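Local coordinates for protein cysteine desulfurase (Thermococcus onnurineus, PDB 5B87) that probably catalyses the pyridoxal-phosphate-dependent removal of sulfur from L-cysteine, leaving L-alanine and passing the sulfur to a carrier, at residues 126-131 with 176-181; 345-350 with 392-397. All blocks are in the same frame, centred on the assembly; numbering follows the deposited sequence.

Contact 1: 126-131 with 176-181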
ATOM      1  N   LYS B 126      12.444   0.888 -28.050  1.00 42.73           N
ATOM      2  CA  LYS B 126      13.328   0.042 -27.295  1.00 44.69           C
ATOM      3  C   LYS B 126      13.560   0.378 -25.848  1.00 45.03           C
ATOM      4  O   LYS B 126      13.878   1.477 -25.502  1.00 42.71           O
ATOM      5  CB  LYS B 126      14.651   0.005 -28.003  1.00 44.57           C
ATOM      6  CG  LYS B 126      15.697  -0.812 -27.321  1.00 48.79           C
ATOM      7  CD  LYS B 126      16.980  -0.041 -27.281  1.00 46.95           C
ATOM      8  CE  LYS B 126      17.952  -0.546 -28.293  1.00 48.58           C
ATOM      9  NZ  LYS B 126      18.921   0.502 -28.624  1.00 48.00           N
ATOM     10  N   ILE B 127      13.391  -0.625 -25.015  1.00 41.71           N
ATOM     11  CA  ILE B 127      13.605  -0.518 -23.612  1.00 44.19           C
ATOM     12  C   ILE B 127      14.852  -1.289 -23.391  1.00 43.74           C
ATOM     13  O   ILE B 127      14.983  -2.389 -23.908  1.00 46.96           O
ATOM     14  CB  ILE B 127      12.446  -1.135 -22.816  1.00 43.14           C
ATOM     15  CG1 ILE B 127      11.197  -0.304 -23.019  1.00 41.61           C
ATOM     16  CG2 ILE B 127      12.721  -1.113 -21.319  1.00 41.82           C
ATOM     17  CD1 ILE B 127       9.971  -0.970 -22.450  1.00 47.66           C
ATOM     18  N   VAL B 128      15.780  -0.701 -22.648  1.00 44.04           N
ATOM     19  CA  VAL B 128      16.909  -1.475 -22.175  1.00 47.15           C
ATOM     20  C   VAL B 128      17.033  -1.540 -20.637  1.00 47.40           C
ATOM     21  O   VAL B 128      16.860  -0.544 -19.918  1.00 44.06           O
ATOM     22  CB  VAL B 128      18.227  -1.101 -22.860  1.00 47.98           C
ATOM     23  CG1 VAL B 128      18.050  -0.036 -23.928  1.00 56.73           C
ATOM     24  CG2 VAL B 128      19.321  -0.742 -21.874  1.00 49.09           C
ATOM     25  N   THR B 129      17.358  -2.746 -20.179  1.00 39.21           N
ATOM     26  CA  THR B 129      17.570  -3.043 -18.796  1.00 42.53           C
ATOM     27  C   THR B 129      18.867  -3.891 -18.613  1.00 44.29           C
ATOM     28  O   THR B 129      19.626  -4.114 -19.564  1.00 38.07           O
ATOM     29  CB  THR B 129      16.314  -3.692 -18.200  1.00 41.63           C
ATOM     30  OG1 THR B 129      16.427  -3.629 -16.778  1.00 50.91           O
ATOM     31  CG2 THR B 129      16.130  -5.161 -18.631  1.00 43.05           C
ATOM     32  N   THR B 130      19.088  -4.353 -17.404  1.00 41.69           N
ATOM     33  CA  THR B 130      20.223  -5.179 -17.132  1.00 37.90           C
ATOM     34  C   THR B 130      19.723  -6.596 -17.115  1.00 36.65           C
ATOM     35  O   THR B 130      18.546  -6.813 -17.013  1.00 39.61           O
ATOM     36  CB  THR B 130      20.950  -4.809 -15.827  1.00 33.19           C
ATOM     37  OG1 THR B 130      20.467  -5.586 -14.743  1.00 36.20           O
ATOM     38  CG2 THR B 130      20.783  -3.382 -15.503  1.00 36.95           C
ATOM     39  N   PRO B 131      20.695  -7.575 -17.217  1.00 41.96           N
ATOM     40  CA  PRO B 131      20.185  -8.940 -17.182  1.00 46.10           C
ATOM     41  C   PRO B 131      20.059  -9.467 -15.792  1.00 50.02           C
ATOM     42  O   PRO B 131      19.732 -10.608 -15.613  1.00 50.56           O
ATOM     43  CB  PRO B 131      21.278  -9.719 -17.855  1.00 49.31           C
ATOM     44  CG  PRO B 131      22.494  -9.107 -17.344  1.00 48.15           C
ATOM     45  CD  PRO B 131      22.203  -7.664 -17.434  1.00 47.01           C
ATOM     46  N   LYS B 176      14.414   4.391 -25.767  1.00 43.09           N
ATOM     47  CA  LYS B 176      13.350   5.223 -25.322  1.00 48.87           C
ATOM     48  C   LYS B 176      13.376   5.305 -23.801  1.00 41.61           C
ATOM     49  O   LYS B 176      13.157   6.334 -23.225  1.00 41.78           O
ATOM     50  CB  LYS B 176      12.044   4.611 -25.805  1.00 51.44           C
ATOM     51  CG  LYS B 176      10.820   5.462 -25.629  1.00 57.75           C
ATOM     52  CD  LYS B 176      10.934   6.748 -26.384  1.00 67.26           C
ATOM     53  CE  LYS B 176       9.678   7.051 -27.158  1.00 71.71           C
ATOM     54  NZ  LYS B 176       9.185   8.389 -26.768  1.00 74.77           N
ATOM     55  N   LEU B 177      13.657   4.193 -23.174  1.00 37.79           N
ATOM     56  CA  LEU B 177      13.688   4.066 -21.706  1.00 42.81           C
ATOM     57  C   LEU B 177      14.764   3.083 -21.260  1.00 39.60           C
ATOM     58  O   LEU B 177      14.970   2.050 -21.885  1.00 46.07           O
ATOM     59  CB  LEU B 177      12.316   3.609 -21.207  1.00 42.61           C
ATOM     60  CG  LEU B 177      12.112   3.622 -19.690  1.00 44.11           C
ATOM     61  CD1 LEU B 177      10.680   4.004 -19.352  1.00 49.00           C
ATOM     62  CD2 LEU B 177      12.408   2.280 -19.069  1.00 44.17           C
ATOM     63  N   VAL B 178      15.462   3.433 -20.197  1.00 41.07           N
ATOM     64  CA  VAL B 178      16.428   2.546 -19.549  1.00 43.42           C
ATOM     65  C   VAL B 178      16.036   2.333 -18.075  1.00 40.48           C
ATOM     66  O   VAL B 178      15.769   3.279 -17.379  1.00 38.09           O
ATOM     67  CB  VAL B 178      17.822   3.145 -19.634  1.00 43.19           C
ATOM     68  CG1 VAL B 178      18.851   2.198 -19.053  1.00 45.87           C
ATOM     69  CG2 VAL B 178      18.147   3.444 -21.078  1.00 48.47           C
ATOM     70  N   ALA B 179      15.992   1.093 -17.638  1.00 42.38           N
ATOM     71  CA  ALA B 179      15.526   0.732 -16.307  1.00 43.95           C
ATOM     72  C   ALA B 179      16.646  -0.122 -15.714  1.00 46.94           C
ATOM     73  O   ALA B 179      17.007  -1.151 -16.312  1.00 42.23           O
ATOM     74  CB  ALA B 179      14.223  -0.050 -16.374  1.00 41.57           C
ATOM     75  N   VAL B 180      17.239   0.341 -14.598  1.00 40.59           N
ATOM     76  CA  VAL B 180      18.298  -0.397 -13.951  1.00 42.07           C
ATOM     77  C   VAL B 180      18.227  -0.374 -12.444  1.00 38.06           C
ATOM     78  O   VAL B 180      17.942   0.634 -11.830  1.00 35.41           O
ATOM     79  CB  VAL B 180      19.727   0.058 -14.335  1.00 46.31           C
ATOM     80  CG1 VAL B 180      19.974  -0.109 -15.846  1.00 54.71           C
ATOM     81  CG2 VAL B 180      20.014   1.488 -13.888  1.00 46.57           C
ATOM     82  N   GLN B 181      18.647  -1.476 -11.875  1.00 32.70           N
ATOM     83  CA  GLN B 181      18.755  -1.636 -10.464  1.00 33.84           C
ATOM     84  C   GLN B 181      20.068  -0.970  -9.992  1.00 32.69           C
ATOM     85  O   GLN B 181      21.045  -0.988 -10.683  1.00 34.40           O
ATOM     86  CB  GLN B 181      18.738  -3.118 -10.125  1.00 32.17           C
ATOM     87  CG  GLN B 181      20.045  -3.817 -10.424  1.00 33.89           C
ATOM     88  CD  GLN B 181      20.005  -5.317 -10.358  1.00 37.92           C
ATOM     89  OE1 GLN B 181      18.983  -5.911 -10.178  1.00 42.99           O
ATOM     90  NE2 GLN B 181      21.141  -5.928 -10.507  1.00 40.28           N
TER
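Val128, the residue most buried by this pairing, is gripped by the neighbouring strand through both backbone polar atoms. Its N bonds to Leu177 O at 3.0 Å, and its O accepts from Ala179 N at 2.9 Å. The ladder begins one step earlier, where Lys176 N donates to Lys126 O. The strands run parallel, with 18° between their axes. Val128 and Val178 lie side by side on one face of the sheet, CG2 to CG1 4.1 Å. Ile127 and Leu177 do the same on the other face, where CG2 of Ile127 meets CD2 of Leu177. After the last backbone rung the Thr129 side chain adds a bond: with its hydroxyl anti to the backbone N (chi1 -164°), Thr129 OG1 donates to Ala179 O at 2.6 Å from a position tilted 35° out of the carbonyl plane. A valine here would probably leave Ala179 O without this hydroxyl donor and weaken the link at the strand end. Thr130 then turns its methyl across Val180 at about a right angle. Thr130 CG2 and Val180 CG1 are only 3.4 Å apart, a tight fit. The Thr130 hydroxyl bonds instead to Glu133 and Tyr132 N. The Gln181 side chain lies about 5 Å from the bound cofactor. Flanked by strands 151-154 and 206-210, the pair belongs to the parallel core of the large sheet of a fold-type I pyridoxal-phosphate enzyme.

Contact 2: 345-350 with 392-397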
ATOM      1  N   GLY B 345      26.289  -5.060   0.805  1.00 32.87           N
ATOM      2  CA  GLY B 345      26.129  -5.910   1.953  1.00 27.13           C
ATOM      3  C   GLY B 345      25.333  -7.167   1.736  1.00 29.35           C
ATOM      4  O   GLY B 345      24.447  -7.453   2.471  1.00 28.62           O
ATOM      5  N   VAL B 346      25.678  -7.912   0.715  1.00 29.64           N
ATOM      6  CA  VAL B 346      25.020  -9.147   0.402  1.00 34.23           C
ATOM      7  C   VAL B 346      26.048 -10.140  -0.122  1.00 31.05           C
ATOM      8  O   VAL B 346      26.812  -9.843  -0.983  1.00 28.85           O
ATOM      9  CB  VAL B 346      23.755  -8.955  -0.505  1.00 38.74           C
ATOM     10  CG1 VAL B 346      23.684  -7.593  -1.115  1.00 38.76           C
ATOM     11  CG2 VAL B 346      23.614  -9.984  -1.578  1.00 45.80           C
ATOM     12  N   VAL B 347      26.061 -11.314   0.456  1.00 33.93           N
ATOM     13  CA  VAL B 347      26.959 -12.343   0.006  1.00 33.59           C
ATOM     14  C   VAL B 347      26.209 -13.614  -0.274  1.00 32.61           C
ATOM     15  O   VAL B 347      25.810 -14.305   0.610  1.00 33.01           O
ATOM     16  CB  VAL B 347      28.272 -12.523   0.838  1.00 37.93           C
ATOM     17  CG1 VAL B 347      28.617 -11.339   1.689  1.00 36.06           C
ATOM     18  CG2 VAL B 347      28.318 -13.801   1.625  1.00 44.98           C
ATOM     19  N   SER B 348      26.023 -13.888  -1.540  1.00 28.76           N
ATOM     20  CA  SER B 348      25.378 -15.089  -1.957  1.00 32.56           C
ATOM     21  C   SER B 348      26.478 -16.129  -2.057  1.00 34.54           C
ATOM     22  O   SER B 348      27.536 -15.843  -2.505  1.00 32.39           O
ATOM     23  CB  SER B 348      24.739 -14.896  -3.307  1.00 32.45           C
ATOM     24  OG  SER B 348      23.422 -14.514  -3.182  1.00 36.93           O
ATOM     25  N   PHE B 349      26.207 -17.337  -1.626  1.00 36.32           N
ATOM     26  CA  PHE B 349      27.178 -18.421  -1.656  1.00 37.05           C
ATOM     27  C   PHE B 349      26.466 -19.767  -1.816  1.00 41.06           C
ATOM     28  O   PHE B 349      25.220 -19.823  -1.825  1.00 37.34           O
ATOM     29  CB  PHE B 349      28.089 -18.392  -0.406  1.00 36.90           C
ATOM     30  CG  PHE B 349      27.382 -18.654   0.869  1.00 36.63           C
ATOM     31  CD1 PHE B 349      26.795 -17.603   1.611  1.00 39.53           C
ATOM     32  CD2 PHE B 349      27.281 -19.943   1.362  1.00 33.97           C
ATOM     33  CE1 PHE B 349      26.110 -17.865   2.808  1.00 34.28           C
ATOM     34  CE2 PHE B 349      26.596 -20.202   2.537  1.00 30.64           C
ATOM     35  CZ  PHE B 349      26.032 -19.181   3.261  1.00 35.09           C
ATOM     36  N   ASN B 350      27.253 -20.826  -2.019  1.00 41.13           N
ATOM     37  CA  ASN B 350      26.744 -22.210  -2.126  1.00 40.80           C
ATOM     38  C   ASN B 350      27.771 -23.117  -1.499  1.00 41.20           C
ATOM     39  O   ASN B 350      28.954 -22.840  -1.616  1.00 38.41           O
ATOM     40  CB  ASN B 350      26.582 -22.653  -3.576  1.00 38.72           C
ATOM     41  CG  ASN B 350      25.170 -22.448  -4.124  1.00 39.79           C
ATOM     42  OD1 ASN B 350      24.167 -22.820  -3.499  1.00 33.76           O
ATOM     43  ND2 ASN B 350      25.096 -21.861  -5.311  1.00 38.44           N
ATOM     44  N   ALA B 392      23.344 -14.309   2.670  1.00 28.99           N
ATOM     45  CA  ALA B 392      23.475 -13.625   3.915  1.00 29.13           C
ATOM     46  C   ALA B 392      23.538 -12.183   3.544  1.00 29.64           C
ATOM     47  O   ALA B 392      24.266 -11.822   2.686  1.00 33.23           O
ATOM     48  CB  ALA B 392      24.729 -14.031   4.631  1.00 26.67           C
ATOM     49  N   SER B 393      22.754 -11.365   4.212  1.00 30.54           N
ATOM     50  CA  SER B 393      22.724  -9.953   3.956  1.00 29.05           C
ATOM     51  C   SER B 393      22.763  -9.215   5.262  1.00 29.12           C
ATOM     52  O   SER B 393      22.238  -9.658   6.229  1.00 29.22           O
ATOM     53  CB  SER B 393      21.547  -9.545   3.091  1.00 26.90           C
ATOM     54  OG  SER B 393      20.366 -10.070   3.530  1.00 22.09           O
ATOM     55  N   PHE B 394      23.420  -8.088   5.249  1.00 26.96           N
ATOM     56  CA  PHE B 394      23.614  -7.321   6.429  1.00 28.99           C
ATOM     57  C   PHE B 394      23.047  -5.934   6.477  1.00 28.66           C
ATOM     58  O   PHE B 394      22.624  -5.366   5.522  1.00 28.42           O
ATOM     59  CB  PHE B 394      25.110  -7.104   6.639  1.00 30.29           C
ATOM     60  CG  PHE B 394      25.943  -8.321   6.482  1.00 30.26           C
ATOM     61  CD1 PHE B 394      25.925  -9.316   7.413  1.00 30.81           C
ATOM     62  CD2 PHE B 394      26.772  -8.446   5.414  1.00 33.71           C
ATOM     63  CE1 PHE B 394      26.696 -10.431   7.259  1.00 30.23           C
ATOM     64  CE2 PHE B 394      27.558  -9.555   5.257  1.00 32.12           C
ATOM     65  CZ  PHE B 394      27.517 -10.549   6.178  1.00 32.12           C
ATOM     66  N   HIS B 395      23.117  -5.407   7.668  1.00 28.10           N
ATOM     67  CA  HIS B 395      22.780  -4.067   7.962  1.00 27.22           C
ATOM     68  C   HIS B 395      23.678  -3.581   9.076  1.00 27.16           C
ATOM     69  O   HIS B 395      24.419  -4.340   9.635  1.00 28.54           O
ATOM     70  CB  HIS B 395      21.318  -3.835   8.228  1.00 27.55           C
ATOM     71  CG  HIS B 395      20.878  -2.476   7.805  1.00 30.16           C
ATOM     72  ND1 HIS B 395      19.607  -2.195   7.394  1.00 33.27           N
ATOM     73  CD2 HIS B 395      21.560  -1.322   7.711  1.00 28.80           C
ATOM     74  CE1 HIS B 395      19.522  -0.928   7.072  1.00 33.07           C
ATOM     75  NE2 HIS B 395      20.694  -0.377   7.261  1.00 33.13           N
ATOM     76  N   VAL B 396      23.583  -2.298   9.361  1.00 26.49           N
ATOM     77  CA  VAL B 396      24.392  -1.620  10.336  1.00 28.04           C
ATOM     78  C   VAL B 396      24.382  -2.230  11.722  1.00 26.26           C
ATOM     79  O   VAL B 396      25.339  -2.199  12.385  1.00 27.22           O
ATOM     80  CB  VAL B 396      24.151  -0.106  10.316  1.00 27.01           C
ATOM     81  CG1 VAL B 396      22.813   0.223  10.884  1.00 29.75           C
ATOM     82  CG2 VAL B 396      25.233   0.617  11.052  1.00 30.36           C
ATOM     83  N   TYR B 397      23.287  -2.821  12.112  1.00 27.37           N
ATOM     84  CA  TYR B 397      23.201  -3.508  13.382  1.00 29.61           C
ATOM     85  C   TYR B 397      23.887  -4.864  13.416  1.00 32.45           C
ATOM     86  O   TYR B 397      23.903  -5.465  14.488  1.00 29.92           O
ATOM     87  CB  TYR B 397      21.767  -3.660  13.830  1.00 28.35           C
ATOM     88  CG  TYR B 397      20.802  -4.111  12.764  1.00 30.97           C
ATOM     89  CD1 TYR B 397      20.670  -5.436  12.420  1.00 34.66           C
ATOM     90  CD2 TYR B 397      20.010  -3.197  12.117  1.00 32.57           C
ATOM     91  CE1 TYR B 397      19.767  -5.845  11.434  1.00 34.83           C
ATOM     92  CE2 TYR B 397      19.114  -3.587  11.171  1.00 34.75           C
ATOM     93  CZ  TYR B 397      18.993  -4.898  10.842  1.00 35.46           C
ATOM     94  OH  TYR B 397      18.102  -5.200   9.871  1.00 43.66           O
TER
HETATM   95  O   HOH W   1      22.071  -5.560   2.690  1.00 36.90           O
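Val347 and Ala392 form an antiparallel hydrogen-bonded pair, the close-knit half of this contact. Val347 N donates to Ala392 O at 2.9 Å, almost straight at 179°. The return bond, Ala392 N to Val347 O, is longer at 3.2 Å, and its donor stands above the carbonyl plane. Next to them, Val346 and Ser393 make a non-hydrogen-bonded pair, with CA atoms 4.3 Å apart. Gly345 O then accepts from Phe394 N at 3.0 Å. Apolar groups close over the Val347 and Ala392 face. Phe394 CG lies beside the backbone N, anti to the carbonyl carbon (chi1 -46°). From there the ring crosses Val347 obliquely, CE2 reaching Val347 CG1 at 4.1 Å. Phe349 brings the edge of its ring to the Ala392 methyl, CE1 to CB 4.5 Å, a looser touch. At the Gly345 and Phe394 end a water joins the direct bond, and past it the two segments make no further contact. The water donates to Gly345 O at 3.0 Å and to Phe394 O at 2.9 Å, so the glycine carbonyl takes two donors. Both residues at this looser end are nonetheless buried. Ser393 OG turns to Thr43 N, outside the pair. Strand 346-349 is an outermost strand of the small mixed sheet within this chain. Phe394 packs on Leu319 and Thr323 of helix 309-329 and meets Phe40 edge-to-face, while Phe349 leans on Met410 of helix 400-413.

Overall arrangement
The contacts come one after the other along the chain: contact 1 closes before contact 2 opens. They belong to different sheets. Contact 1 joins parallel neighbours inside the large mixed sheet, and contact 2 pairs antiparallel strands at one border of the small one. Their centres lie 26 Å apart, and their nearest atoms stay about 10 Å from each other. Both lie near the bound cofactor. On the side of contact 2, the Val346 side chain is about 9 Å from it, and the Ser393 side chain is about 7 Å from the bound alanine. The two sheets thus approach the active site from separate parts of the fold.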